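Local coordinates for protein eukaryotic translation initiation factor 4 gamma 5 (Trypanosoma cruzi, PDB 6OZU) that probably acts as a scaffold in the initiation of translation, its MIF4G domain being expected to engage partner initiation factors such as the eIF4A helicase, at residues K6-V11 with I47-N52. Residues are numbered along the deposited sequence; the frame is centred on the assembly and turned at random.
Sequences KLHNEV and IQVIFN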
ATOM      1  N   LYS A   6     -16.656  -8.485 -21.059  1.00115.63           N
ATOM      2  CA  LYS A   6     -15.800  -7.881 -22.087  1.00114.50           C
ATOM      3  C   LYS A   6     -14.790  -6.882 -21.484  1.00112.26           C
ATOM      4  O   LYS A   6     -13.580  -7.025 -21.716  1.00111.62           O
ATOM      5  CB  LYS A   6     -16.658  -7.215 -23.180  1.00119.33           C
ATOM      6  N   LEU A   7     -15.286  -5.912 -20.671  1.00103.18           N
ATOM      7  CA  LEU A   7     -14.462  -4.899 -20.000  1.00 98.68           C
ATOM      8  C   LEU A   7     -13.462  -5.506 -18.996  1.00 99.99           C
ATOM      9  O   LEU A   7     -12.371  -4.958 -18.828  1.00 98.12           O
ATOM     10  CB  LEU A   7     -15.345  -3.837 -19.330  1.00 97.21           C
ATOM     11  CG  LEU A   7     -14.666  -2.606 -18.725  1.00 97.08           C
ATOM     12  CD1 LEU A   7     -14.247  -1.616 -19.802  1.00 97.00           C
ATOM     13  CD2 LEU A   7     -15.573  -1.951 -17.729  1.00 96.38           C
ATOM     14  N   HIS A   8     -13.829  -6.640 -18.359  1.00 96.31           N
ATOM     15  CA  HIS A   8     -13.003  -7.375 -17.391  1.00 93.78           C
ATOM     16  C   HIS A   8     -11.704  -7.878 -18.029  1.00 94.83           C
ATOM     17  O   HIS A   8     -10.616  -7.627 -17.501  1.00 91.49           O
ATOM     18  CB  HIS A   8     -13.817  -8.550 -16.797  1.00 95.78           C
ATOM     19  CG  HIS A   8     -13.044  -9.466 -15.893  1.00 98.01           C
ATOM     20  ND1 HIS A   8     -13.006  -9.272 -14.527  1.00 98.00           N
ATOM     21  CD2 HIS A   8     -12.329 -10.577 -16.193  1.00100.65           C
ATOM     22  CE1 HIS A   8     -12.259 -10.252 -14.042  1.00 96.73           C
ATOM     23  NE2 HIS A   8     -11.816 -11.055 -15.007  1.00 98.47           N
ATOM     24  N   ASN A   9     -11.833  -8.598 -19.157  1.00 93.28           N
ATOM     25  CA  ASN A   9     -10.722  -9.219 -19.887  1.00 92.91           C
ATOM     26  C   ASN A   9      -9.764  -8.201 -20.508  1.00 94.98           C
ATOM     27  O   ASN A   9      -8.553  -8.438 -20.511  1.00 93.50           O
ATOM     28  CB  ASN A   9     -11.250 -10.209 -20.942  1.00 94.57           C
ATOM     29  CG  ASN A   9     -12.163 -11.300 -20.413  1.00106.94           C
ATOM     30  OD1 ASN A   9     -11.908 -11.924 -19.383  1.00 98.84           O
ATOM     31  ND2 ASN A   9     -13.243 -11.570 -21.121  1.00102.84           N
ATOM     32  N   GLU A  10     -10.306  -7.070 -21.022  1.00 91.54           N
ATOM     33  CA  GLU A  10      -9.531  -5.992 -21.647  1.00 90.89           C
ATOM     34  C   GLU A  10      -8.561  -5.337 -20.653  1.00 91.40           C
ATOM     35  O   GLU A  10      -7.409  -5.056 -21.008  1.00 91.25           O
ATOM     36  CB  GLU A  10     -10.454  -4.963 -22.311  1.00 93.75           C
ATOM     37  CG  GLU A  10     -10.998  -5.420 -23.656  1.00110.43           C
ATOM     38  CD  GLU A  10     -11.973  -4.488 -24.355  1.00143.85           C
ATOM     39  OE1 GLU A  10     -12.841  -3.903 -23.668  1.00143.53           O
ATOM     40  OE2 GLU A  10     -11.887  -4.367 -25.599  1.00142.01           O
ATOM     41  N   VAL A  11      -9.010  -5.154 -19.392  1.00 84.70           N
ATOM     42  CA  VAL A  11      -8.188  -4.611 -18.304  1.00 80.91           C
ATOM     43  C   VAL A  11      -7.097  -5.633 -17.990  1.00 83.26           C
ATOM     44  O   VAL A  11      -5.931  -5.251 -17.870  1.00 81.22           O
ATOM     45  CB  VAL A  11      -9.032  -4.221 -17.061  1.00 82.68           C
ATOM     46  CG1 VAL A  11      -8.159  -3.912 -15.834  1.00 79.42           C
ATOM     47  CG2 VAL A  11      -9.950  -3.045 -17.388  1.00 83.23           C
ATOM     48  N   ILE A  47     -11.556  -2.048 -10.683  1.00 60.33           N
ATOM     49  CA  ILE A  47     -10.770  -1.681  -9.507  1.00 56.14           C
ATOM     50  C   ILE A  47     -10.402  -2.947  -8.722  1.00 59.26           C
ATOM     51  O   ILE A  47      -9.242  -3.080  -8.350  1.00 56.15           O
ATOM     52  CB  ILE A  47     -11.453  -0.550  -8.669  1.00 56.59           C
ATOM     53  CG1 ILE A  47     -11.738   0.703  -9.529  1.00 55.76           C
ATOM     54  CG2 ILE A  47     -10.662  -0.185  -7.399  1.00 54.72           C
ATOM     55  CD1 ILE A  47     -10.549   1.299 -10.315  1.00 56.23           C
ATOM     56  N   GLN A  48     -11.361  -3.900  -8.566  1.00 58.52           N
ATOM     57  CA  GLN A  48     -11.175  -5.186  -7.880  1.00 59.09           C
ATOM     58  C   GLN A  48     -10.078  -6.016  -8.579  1.00 64.71           C
ATOM     59  O   GLN A  48      -9.206  -6.555  -7.905  1.00 65.26           O
ATOM     60  CB  GLN A  48     -12.516  -5.957  -7.815  1.00 62.78           C
ATOM     61  CG  GLN A  48     -12.468  -7.308  -7.081  1.00 85.86           C
ATOM     62  CD  GLN A  48     -13.039  -7.274  -5.675  1.00110.44           C
ATOM     63  OE1 GLN A  48     -14.153  -6.788  -5.431  1.00105.92           O
ATOM     64  NE2 GLN A  48     -12.293  -7.816  -4.717  1.00107.99           N
ATOM     65  N   VAL A  49     -10.100  -6.067  -9.924  1.00 62.31           N
ATOM     66  CA  VAL A  49      -9.135  -6.789 -10.761  1.00 62.24           C
ATOM     67  C   VAL A  49      -7.710  -6.278 -10.544  1.00 66.21           C
ATOM     68  O   VAL A  49      -6.811  -7.077 -10.269  1.00 67.48           O
ATOM     69  CB  VAL A  49      -9.570  -6.788 -12.263  1.00 67.22           C
ATOM     70  CG1 VAL A  49      -8.406  -7.103 -13.209  1.00 67.69           C
ATOM     71  CG2 VAL A  49     -10.704  -7.763 -12.486  1.00 68.09           C
ATOM     72  N   ILE A  50      -7.508  -4.953 -10.655  1.00 60.82           N
ATOM     73  CA  ILE A  50      -6.193  -4.337 -10.475  1.00 58.52           C
ATOM     74  C   ILE A  50      -5.687  -4.573  -9.036  1.00 61.73           C
ATOM     75  O   ILE A  50      -4.526  -4.960  -8.861  1.00 62.08           O
ATOM     76  CB  ILE A  50      -6.210  -2.829 -10.885  1.00 61.35           C
ATOM     77  CG1 ILE A  50      -6.697  -2.645 -12.356  1.00 62.08           C
ATOM     78  CG2 ILE A  50      -4.832  -2.177 -10.651  1.00 61.09           C
ATOM     79  CD1 ILE A  50      -7.104  -1.262 -12.763  1.00 57.76           C
ATOM     80  N   PHE A  51      -6.568  -4.395  -8.019  1.00 55.99           N
ATOM     81  CA  PHE A  51      -6.223  -4.586  -6.608  1.00 52.90           C
ATOM     82  C   PHE A  51      -5.843  -6.052  -6.256  1.00 58.46           C
ATOM     83  O   PHE A  51      -4.944  -6.252  -5.434  1.00 56.41           O
ATOM     84  CB  PHE A  51      -7.316  -4.031  -5.693  1.00 53.28           C
ATOM     85  CG  PHE A  51      -7.136  -2.572  -5.316  1.00 52.67           C
ATOM     86  CD1 PHE A  51      -7.127  -1.578  -6.291  1.00 55.12           C
ATOM     87  CD2 PHE A  51      -7.025  -2.190  -3.985  1.00 52.22           C
ATOM     88  CE1 PHE A  51      -6.951  -0.238  -5.942  1.00 54.51           C
ATOM     89  CE2 PHE A  51      -6.878  -0.844  -3.636  1.00 53.71           C
ATOM     90  CZ  PHE A  51      -6.842   0.121  -4.615  1.00 51.73           C
ATOM     91  N   ASN A  52      -6.475  -7.057  -6.919  1.00 58.05           N
ATOM     92  CA  ASN A  52      -6.145  -8.474  -6.708  1.00 58.52           C
ATOM     93  C   ASN A  52      -4.804  -8.855  -7.357  1.00 62.33           C
ATOM     94  O   ASN A  52      -3.963  -9.504  -6.718  1.00 60.06           O
ATOM     95  CB  ASN A  52      -7.273  -9.389  -7.164  1.00 62.82           C
ATOM     96  CG  ASN A  52      -8.478  -9.414  -6.247  1.00 87.09           C
ATOM     97  OD1 ASN A  52      -8.438  -8.951  -5.096  1.00 84.41           O
ATOM     98  ND2 ASN A  52      -9.580  -9.976  -6.733  1.00 79.12           N
TER
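Val11 meets Val49 and Ile50 in the apolar half of this contact. On the Val11 side one methyl, CG1, does the touching. Val11 CG1 lies 4.0 Å from Ile50 CG1, and the same Val11 CG1 is 4.1 Å from Val49 CG1. Val11 CG1 is the branch opposite the backbone N (chi1 169°), and the CB of Val11 already points at the facing helix. Ile50 approaches it at about a right angle and offers the flank of its CG1-CD1 arm. Beyond the contact, Val11 also packs on Leu33 and Val46, and Ile50 on Tyr66 and Val70 of helix 63-76.

The segments belong to helices 6-17 and 40-53 of the all-helical MIF4G domain. Here the axes of 6-11 and 47-52 run in the same general direction, inclined by 31°, and come within 10.2 Å of each other. Helix 23-31 lies between the two helices in sequence.

The second group is aromatic on aliphatic. The His8 ring reaches across to the other methyl of Val49, with His8 CE1 3.3 Å from Val49 CG2. The methyl comes in obliquely, close to the ND1-CE1 bond. The ring is brought to Val49 by CG lying opposite the backbone N (chi1 174°). His8 ND1 hydrogen-bonds to Asp45 OD2, four residues before Val49 on helix 40-53, which helps fix the ring's rotation. No hydrogen bond joins the two segments themselves.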